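Local atomic coordinates of probable thioesterase (PDB entry 1Z54), a protein that probably hydrolyses the thioester bond of fatty acyl-CoA, as a hot-dog-fold member of the 4-hydroxybenzoyl-CoA thioesterase family. Residues A[78-81]-A[87-90]; A[1-6]-A[37-42]; A[23-28]-A[65-70]. All blocks are in the same frame, centred on the assembly; numbering follows the deposited sequence.

Interaction 1 (A[78-81]-A[87-90])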
loop_
_atom_site.group_PDB
_atom_site.type_symbol
_atom_site.label_atom_id
_atom_site.label_comp_id
_atom_site.label_asym_id
_atom_site.label_seq_id
_atom_site.Cartn_x
_atom_site.Cartn_y
_atom_site.Cartn_z
ATOM N N ARG A 78 -18.327 -1.586 -15.963
ATOM C CA ARG A 78 -18.837 -1.214 -17.261
ATOM C C ARG A 78 -18.547 0.251 -17.480
ATOM O O ARG A 78 -18.317 1.001 -16.527
ATOM C CB ARG A 78 -20.341 -1.487 -17.346
ATOM C CG ARG A 78 -21.214 -0.508 -16.591
ATOM C CD ARG A 78 -22.680 -0.792 -16.889
ATOM N NE ARG A 78 -23.502 0.402 -16.718
ATOM C CZ ARG A 78 -23.775 0.954 -15.545
ATOM N NH1 ARG A 78 -23.298 0.417 -14.429
ATOM N NH2 ARG A 78 -24.513 2.055 -15.491
ATOM N N LEU A 79 -18.524 0.651 -18.740
ATOM C CA LEU A 79 -18.285 2.037 -19.091
ATOM C C LEU A 79 -19.666 2.675 -19.085
ATOM O O LEU A 79 -20.448 2.486 -20.020
ATOM C CB LEU A 79 -17.651 2.124 -20.479
ATOM C CG LEU A 79 -17.317 3.507 -21.037
ATOM C CD1 LEU A 79 -16.381 4.234 -20.087
ATOM C CD2 LEU A 79 -16.675 3.356 -22.416
ATOM N N ALA A 80 -19.965 3.416 -18.022
ATOM C CA ALA A 80 -21.265 4.065 -17.883
ATOM C C ALA A 80 -21.399 5.355 -18.692
ATOM O O ALA A 80 -22.481 5.687 -19.171
ATOM C CB ALA A 80 -21.554 4.335 -16.406
ATOM N N GLU A 81 -20.299 6.080 -18.849
ATOM C CA GLU A 81 -20.331 7.327 -19.603
ATOM C C GLU A 81 -19.080 7.471 -20.462
ATOM O O GLU A 81 -17.976 7.142 -20.028
ATOM C CB GLU A 81 -20.461 8.521 -18.644
ATOM C CG GLU A 81 -21.828 8.636 -17.965
ATOM C CD GLU A 81 -21.866 9.692 -16.868
ATOM O OE1 GLU A 81 -21.043 10.632 -16.912
ATOM O OE2 GLU A 81 -22.728 9.589 -15.967
ATOM N N LEU A 87 -14.419 9.757 -19.400
ATOM C CA LEU A 87 -14.993 8.424 -19.253
ATOM C C LEU A 87 -15.441 8.239 -17.807
ATOM O O LEU A 87 -14.861 8.828 -16.890
ATOM C CB LEU A 87 -13.963 7.335 -19.551
ATOM C CG LEU A 87 -12.879 7.506 -20.610
ATOM C CD1 LEU A 87 -11.848 8.531 -20.155
ATOM C CD2 LEU A 87 -12.207 6.159 -20.823
ATOM N N LEU A 88 -16.461 7.410 -17.607
ATOM C CA LEU A 88 -16.961 7.130 -16.265
ATOM C C LEU A 88 -17.251 5.646 -16.127
ATOM O O LEU A 88 -18.143 5.119 -16.796
ATOM C CB LEU A 88 -18.246 7.925 -15.978
ATOM C CG LEU A 88 -18.883 7.837 -14.574
ATOM C CD1 LEU A 88 -19.317 6.415 -14.262
ATOM C CD2 LEU A 88 -17.903 8.318 -13.527
ATOM N N PHE A 89 -16.500 4.976 -15.257
ATOM C CA PHE A 89 -16.703 3.558 -15.014
ATOM C C PHE A 89 -17.516 3.387 -13.748
ATOM O O PHE A 89 -17.390 4.165 -12.800
ATOM C CB PHE A 89 -15.372 2.813 -14.834
ATOM C CG PHE A 89 -14.524 2.772 -16.065
ATOM C CD1 PHE A 89 -13.746 3.860 -16.423
ATOM C CD2 PHE A 89 -14.524 1.644 -16.885
ATOM C CE1 PHE A 89 -12.979 3.833 -17.583
ATOM C CE2 PHE A 89 -13.763 1.602 -18.045
ATOM C CZ PHE A 89 -12.988 2.699 -18.398
ATOM N N ARG A 90 -18.357 2.363 -13.738
ATOM C CA ARG A 90 -19.164 2.055 -12.575
ATOM C C ARG A 90 -18.847 0.623 -12.194
ATOM O O ARG A 90 -18.673 -0.229 -13.061
ATOM C CB ARG A 90 -20.649 2.232 -12.881
ATOM C CG ARG A 90 -21.094 3.676 -12.821
ATOM C CD ARG A 90 -22.591 3.767 -12.639
ATOM N NE ARG A 90 -22.983 5.037 -12.039
ATOM C CZ ARG A 90 -22.615 5.442 -10.825
ATOM N NH1 ARG A 90 -23.024 6.617 -10.366
ATOM N NH2 ARG A 90 -21.840 4.675 -10.068
#

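Interaction 2 (A[1-6]-A[37-42])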
loop_
_atom_site.group_PDB
_atom_site.type_symbol
_atom_site.label_atom_id
_atom_site.label_comp_id
_atom_site.label_asym_id
_atom_site.label_seq_id
_atom_site.Cartn_x
_atom_site.Cartn_y
_atom_site.Cartn_z
ATOM N N MET A 1 -22.782 -4.824 -15.776
ATOM C CA MET A 1 -22.277 -6.227 -15.779
ATOM C C MET A 1 -21.660 -6.610 -17.125
ATOM O O MET A 1 -22.088 -7.570 -17.769
ATOM C CB MET A 1 -23.416 -7.190 -15.430
ATOM C CG MET A 1 -23.039 -8.662 -15.533
ATOM S SD MET A 1 -21.481 -9.041 -14.718
ATOM C CE MET A 1 -22.009 -10.271 -13.513
ATOM N N GLU A 2 -20.654 -5.853 -17.555
ATOM C CA GLU A 2 -19.986 -6.139 -18.819
ATOM C C GLU A 2 -18.840 -7.116 -18.580
ATOM O O GLU A 2 -18.875 -8.245 -19.069
ATOM C CB GLU A 2 -19.459 -4.852 -19.456
ATOM C CG GLU A 2 -20.540 -3.945 -20.019
ATOM C CD GLU A 2 -21.182 -4.506 -21.275
ATOM O OE1 GLU A 2 -20.463 -4.677 -22.283
ATOM O OE2 GLU A 2 -22.400 -4.776 -21.257
ATOM N N SER A 3 -17.827 -6.694 -17.826
ATOM C CA SER A 3 -16.698 -7.579 -17.544
ATOM C C SER A 3 -16.615 -7.866 -16.050
ATOM O O SER A 3 -17.030 -7.052 -15.228
ATOM C CB SER A 3 -15.383 -6.948 -18.005
ATOM O OG SER A 3 -14.947 -5.945 -17.098
ATOM N N VAL A 4 -16.078 -9.027 -15.700
ATOM C CA VAL A 4 -15.939 -9.400 -14.301
ATOM C C VAL A 4 -14.492 -9.758 -13.978
ATOM O O VAL A 4 -13.860 -10.544 -14.681
ATOM C CB VAL A 4 -16.843 -10.596 -13.948
ATOM C CG1 VAL A 4 -16.716 -10.923 -12.466
ATOM C CG2 VAL A 4 -18.287 -10.272 -14.301
ATOM N N THR A 5 -13.975 -9.174 -12.907
ATOM C CA THR A 5 -12.603 -9.423 -12.493
ATOM C C THR A 5 -12.573 -10.081 -11.128
ATOM O O THR A 5 -13.059 -9.514 -10.150
ATOM C CB THR A 5 -11.807 -8.106 -12.404
ATOM O OG1 THR A 5 -11.931 -7.389 -13.638
ATOM C CG2 THR A 5 -10.331 -8.390 -12.128
ATOM N N ARG A 6 -12.005 -11.279 -11.058
ATOM C CA ARG A 6 -11.908 -11.983 -9.786
ATOM C C ARG A 6 -10.628 -11.552 -9.063
ATOM O O ARG A 6 -9.549 -11.514 -9.655
ATOM C CB ARG A 6 -11.911 -13.499 -10.012
ATOM C CG ARG A 6 -13.245 -14.035 -10.519
ATOM C CD ARG A 6 -13.208 -15.542 -10.730
ATOM N NE ARG A 6 -12.873 -16.247 -9.496
ATOM C CZ ARG A 6 -12.853 -17.572 -9.369
ATOM N NH1 ARG A 6 -12.535 -18.119 -8.202
ATOM N NH2 ARG A 6 -13.151 -18.351 -10.407
ATOM N N LEU A 37 -10.276 -2.798 -19.817
ATOM C CA LEU A 37 -9.592 -2.187 -20.946
ATOM C C LEU A 37 -8.777 -3.203 -21.740
ATOM O O LEU A 37 -8.755 -3.160 -22.971
ATOM C CB LEU A 37 -8.687 -1.064 -20.459
ATOM C CG LEU A 37 -9.406 0.230 -20.086
ATOM C CD1 LEU A 37 -8.437 1.175 -19.405
ATOM C CD2 LEU A 37 -9.981 0.879 -21.345
ATOM N N GLU A 38 -8.104 -4.118 -21.049
ATOM C CA GLU A 38 -7.319 -5.119 -21.754
ATOM C C GLU A 38 -8.253 -6.016 -22.580
ATOM O O GLU A 38 -8.074 -6.168 -23.787
ATOM C CB GLU A 38 -6.504 -5.950 -20.754
ATOM C CG GLU A 38 -5.808 -7.170 -21.339
ATOM C CD GLU A 38 -4.790 -7.780 -20.380
ATOM O OE1 GLU A 38 -3.612 -7.364 -20.416
ATOM O OE2 GLU A 38 -5.162 -8.669 -19.582
ATOM N N ARG A 39 -9.255 -6.592 -21.923
ATOM C CA ARG A 39 -10.209 -7.471 -22.593
ATOM C C ARG A 39 -10.831 -6.819 -23.822
ATOM O O ARG A 39 -11.202 -7.505 -24.777
ATOM C CB ARG A 39 -11.292 -7.901 -21.603
ATOM C CG ARG A 39 -10.725 -8.717 -20.461
ATOM C CD ARG A 39 -11.678 -8.837 -19.284
ATOM N NE ARG A 39 -12.854 -9.653 -19.567
ATOM C CZ ARG A 39 -13.721 -10.041 -18.635
ATOM N NH1 ARG A 39 -14.774 -10.782 -18.961
ATOM N NH2 ARG A 39 -13.531 -9.690 -17.367
ATOM N N ALA A 40 -10.924 -5.495 -23.808
ATOM C CA ALA A 40 -11.491 -4.759 -24.929
ATOM C C ALA A 40 -10.449 -4.538 -26.025
ATOM O O ALA A 40 -10.720 -3.869 -27.021
ATOM C CB ALA A 40 -12.024 -3.421 -24.452
ATOM N N GLY A 41 -9.261 -5.105 -25.839
ATOM C CA GLY A 41 -8.202 -4.932 -26.819
ATOM C C GLY A 41 -7.475 -3.609 -26.640
ATOM O O GLY A 41 -6.840 -3.103 -27.567
ATOM N N LEU A 42 -7.574 -3.034 -25.446
ATOM C CA LEU A 42 -6.907 -1.769 -25.156
ATOM C C LEU A 42 -6.062 -1.885 -23.889
ATOM O O LEU A 42 -6.230 -1.100 -22.949
ATOM C CB LEU A 42 -7.939 -0.649 -24.989
ATOM C CG LEU A 42 -8.672 -0.114 -26.225
ATOM C CD1 LEU A 42 -9.306 -1.248 -27.015
ATOM C CD2 LEU A 42 -9.738 0.871 -25.764
#

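Interaction 3 (A[23-28]-A[65-70])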
loop_
_atom_site.group_PDB
_atom_site.type_symbol
_atom_site.label_atom_id
_atom_site.label_comp_id
_atom_site.label_asym_id
_atom_site.label_seq_id
_atom_site.Cartn_x
_atom_site.Cartn_y
_atom_site.Cartn_z
ATOM N N SER A 23 -9.318 1.822 1.838
ATOM C CA SER A 23 -8.501 2.452 0.794
ATOM C C SER A 23 -8.106 1.434 -0.269
ATOM O O SER A 23 -7.810 1.794 -1.406
ATOM C CB SER A 23 -7.232 3.098 1.374
ATOM O OG SER A 23 -6.279 2.138 1.798
ATOM N N VAL A 24 -8.119 0.160 0.100
ATOM C CA VAL A 24 -7.755 -0.904 -0.826
ATOM C C VAL A 24 -8.744 -1.046 -1.984
ATOM O O VAL A 24 -8.359 -1.381 -3.104
ATOM C CB VAL A 24 -7.624 -2.243 -0.065
ATOM C CG1 VAL A 24 -7.432 -3.402 -1.032
ATOM C CG2 VAL A 24 -6.437 -2.166 0.877
ATOM N N TYR A 25 -10.016 -0.759 -1.728
ATOM C CA TYR A 25 -11.029 -0.897 -2.770
ATOM C C TYR A 25 -10.742 -0.136 -4.065
ATOM O O TYR A 25 -11.023 -0.636 -5.156
ATOM C CB TYR A 25 -12.395 -0.522 -2.201
ATOM C CG TYR A 25 -12.942 -1.576 -1.249
ATOM C CD1 TYR A 25 -13.892 -2.506 -1.677
ATOM C CD2 TYR A 25 -12.502 -1.644 0.077
ATOM C CE1 TYR A 25 -14.398 -3.480 -0.806
ATOM C CE2 TYR A 25 -13.000 -2.612 0.957
ATOM C CZ TYR A 25 -13.949 -3.523 0.510
ATOM O OH TYR A 25 -14.459 -4.461 1.386
ATOM N N ALA A 26 -10.165 1.055 -3.965
ATOM C CA ALA A 26 -9.851 1.814 -5.171
ATOM C C ALA A 26 -8.846 1.025 -6.015
ATOM O O ALA A 26 -8.858 1.110 -7.237
ATOM C CB ALA A 26 -9.277 3.184 -4.811
ATOM N N VAL A 27 -7.969 0.270 -5.358
ATOM C CA VAL A 27 -6.983 -0.530 -6.072
ATOM C C VAL A 27 -7.705 -1.680 -6.789
ATOM O O VAL A 27 -7.378 -2.012 -7.932
ATOM C CB VAL A 27 -5.905 -1.081 -5.107
ATOM C CG1 VAL A 27 -5.020 -2.088 -5.818
ATOM C CG2 VAL A 27 -5.042 0.078 -4.587
ATOM N N TYR A 28 -8.685 -2.278 -6.114
ATOM C CA TYR A 28 -9.474 -3.361 -6.706
ATOM C C TYR A 28 -10.217 -2.804 -7.919
ATOM O O TYR A 28 -10.312 -3.462 -8.951
ATOM C CB TYR A 28 -10.500 -3.896 -5.708
ATOM C CG TYR A 28 -9.949 -4.704 -4.554
ATOM C CD1 TYR A 28 -10.802 -5.152 -3.541
ATOM C CD2 TYR A 28 -8.598 -5.044 -4.472
ATOM C CE1 TYR A 28 -10.333 -5.910 -2.482
ATOM C CE2 TYR A 28 -8.116 -5.812 -3.406
ATOM C CZ TYR A 28 -8.997 -6.244 -2.415
ATOM O OH TYR A 28 -8.577 -7.042 -1.361
ATOM N N ALA A 65 -20.883 -4.249 2.691
ATOM C CA ALA A 65 -20.484 -5.411 3.480
ATOM C C ALA A 65 -18.997 -5.595 3.250
ATOM O O ALA A 65 -18.495 -5.319 2.163
ATOM C CB ALA A 65 -21.263 -6.666 3.034
ATOM N N PRO A 66 -18.278 -6.093 4.258
ATOM C CA PRO A 66 -16.836 -6.277 4.108
ATOM C C PRO A 66 -16.352 -7.511 3.375
ATOM O O PRO A 66 -17.066 -8.505 3.241
ATOM C CB PRO A 66 -16.346 -6.254 5.549
ATOM C CG PRO A 66 -17.446 -7.000 6.254
ATOM C CD PRO A 66 -18.717 -6.431 5.626
ATOM N N ALA A 67 -15.116 -7.415 2.894
ATOM C CA ALA A 67 -14.445 -8.508 2.218
ATOM C C ALA A 67 -13.413 -8.937 3.258
ATOM O O ALA A 67 -12.978 -8.123 4.072
ATOM C CB ALA A 67 -13.754 -8.010 0.951
ATOM N N ARG A 68 -13.028 -10.205 3.250
ATOM C CA ARG A 68 -12.057 -10.686 4.228
ATOM C C ARG A 68 -10.966 -11.559 3.624
ATOM O O ARG A 68 -11.137 -12.130 2.538
ATOM C CB ARG A 68 -12.760 -11.492 5.322
ATOM C CG ARG A 68 -13.730 -10.706 6.174
ATOM C CD ARG A 68 -14.069 -11.469 7.447
ATOM N NE ARG A 68 -14.930 -10.688 8.333
ATOM C CZ ARG A 68 -16.222 -10.460 8.111
ATOM N NH1 ARG A 68 -16.815 -10.958 7.034
ATOM N NH2 ARG A 68 -16.920 -9.721 8.962
ATOM N N PHE A 69 -9.845 -11.659 4.336
ATOM C CA PHE A 69 -8.753 -12.506 3.890
ATOM C C PHE A 69 -9.299 -13.926 3.909
ATOM O O PHE A 69 -9.934 -14.344 4.879
ATOM C CB PHE A 69 -7.559 -12.414 4.832
ATOM C CG PHE A 69 -6.475 -13.403 4.514
ATOM C CD1 PHE A 69 -6.177 -14.440 5.394
ATOM C CD2 PHE A 69 -5.769 -13.314 3.311
ATOM C CE1 PHE A 69 -5.189 -15.379 5.082
ATOM C CE2 PHE A 69 -4.785 -14.246 2.987
ATOM C CZ PHE A 69 -4.492 -15.282 3.872
ATOM N N GLY A 70 -9.049 -14.665 2.838
ATOM C CA GLY A 70 -9.553 -16.018 2.743
ATOM C C GLY A 70 -10.624 -16.066 1.670
ATOM O O GLY A 70 -10.971 -17.141 1.178
HETATM O O HOH W 1 -17.179 -3.157 1.609
#

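Interaction 1 (A[78-81]-A[87-90])
Arg78, Leu88 and Arg90 give up the most surface where residues 78-81 and 87-90 pair as the two arms of a beta hairpin. Arg78 and Arg90 face each other as an antiparallel hydrogen-bonded pair, and their side chains run side by side in the same direction with the guanidinium planes 19° apart. The guanidinium end of Arg78 lies against the aliphatic part of Arg90, NH1 of Arg78 being 3.6 Å from CB of Arg90, and the CB of Ala80 sits over one face of the Arg78 guanidinium. Leu88 marks a classic beta bulge, because both Ala80 and Glu81 stand opposite it. Its carbonyl O is gripped twice, by Ala80 N at 2.8 Å and by Glu81 N at 3.1 Å, the latter in the carbonyl plane on a lone pair. Leu88 places CD1 3.7 Å from the Ala80 CB because its CG stands anti to the main-chain nitrogen (chi1 -176°); its CB meets the Glu81 CB. On the other face, Leu79 CD1 makes a CH-pi contact over the Phe89 ring, 4.2 Å from the centroid. Helix 120-129 packs on that face through Leu126, which touches Leu79 and Leu87, and strand 98-111 flanks the hairpin, bonding its backbone to Leu87 and Phe89.

Interaction 2 (A[1-6]-A[37-42])
Arg39, in the last turn of the long helix 24-39, reaches across to Ser3 and Val4 on the edge strand 3-8, a small example of how the hot-dog fold ties its central helix to the sheet that curls around it. The guanidinium meets the strand in two ways at once. One of its faces is turned to Ser3, whose CB lies 3.4 Å above the plane, displaced toward the rim, while the carbonyl of Val4 comes to the edge, near that plane. The arginine chain bends to manage this: after an extended start it turns at chi3 (69°), which brings CZ and NH2 alongside the strand backbone. Ser3 directs its CB at the helix, whereas the Val4 side chain leaves on the other side of the strand, so Val4 takes part mainly through its main chain.

The strand holds the charged group only lightly: the bond to Val4 is weak, and a second donor, Val4 N, stands 3.1 Å from Arg39 NH2 without being bonded to it. Asp35, one helical turn earlier, forms a long, weak ion pair with the same NH2 and also accepts a hydrogen bond from OG1 of Thr5; its negative charge would tend to offset the positive charge of the arginine. Phe36 of the helix touches Ser3, and strand 72-82 pairs with strand 3-8 in the sheet, with backbone bonds of Thr77 to Ser3 and Val75 to Thr5.

Just beyond Arg39 the helix ends in a Schellman motif: Gly41, at positive phi, donates to Glu38 O, and Leu42 N returns to Leu37 O at 2.7 Å. Across the contact itself, the polar link is Arg39 NH2 to Val4 O, 2.8 Å long but bent to 130° at the hydrogen.

Interaction 3 (A[23-28]-A[65-70])
The phenol oxygen of Tyr25 is held weakly by Ala67 N of the loop 65-70 and by a water. The hydrogen bond from Ala67 N to Tyr25 OH is 3.4 Å long and bent to 130° at the hydrogen. The water lies 3.0 Å from Tyr25 OH and makes the firmer step of the bridge by donating to Ala65 O at 2.6 Å. One hydroxyl thus serves two peptide groups of the loop, the first directly and the second through solvent.

Tyr25 CG lies anti to the carbonyl carbon (chi1 -73°), which sends the ring out from the helix with its OH leading, and Tyr25 OH comes within 3.6 Å of the Ala67 CB, a methyl that points back at the helix. Phe63 meets the Tyr25 ring edge to face and Leu61 packs on it, so residues of strand 52-63 pack on the aromatic group that reaches from helix to loop. The loop has its own backbone bonds, from Ala65 to Leu100 and from Ala67 to Val20. A third subunit packs against Ser23, Ala26 and Val27. The contact is a weak, water-assisted polar link between the first turn of the hot-dog fold's long helix and the loop joining strands 52-63 and 72-82.

Read from the N terminus, the three contacts join distant parts of a hot-dog fold. Interaction 2 closes the first loop, bringing edge strand 3-8 back to the end of helix 24-39. Interaction 3 opens inside that loop, at the start of the same helix, and closes beyond it in the loop 65-70, so the two cross and hold opposite ends of one helix, their centres about 19 Å apart. Interaction 1 follows both in series as a short hairpin. It touches interaction 2 where Arg78 packs on Glu2, since strands 72-82 and 3-8 are sheet neighbours, but lies about 21 Å, centre to centre, from interaction 3.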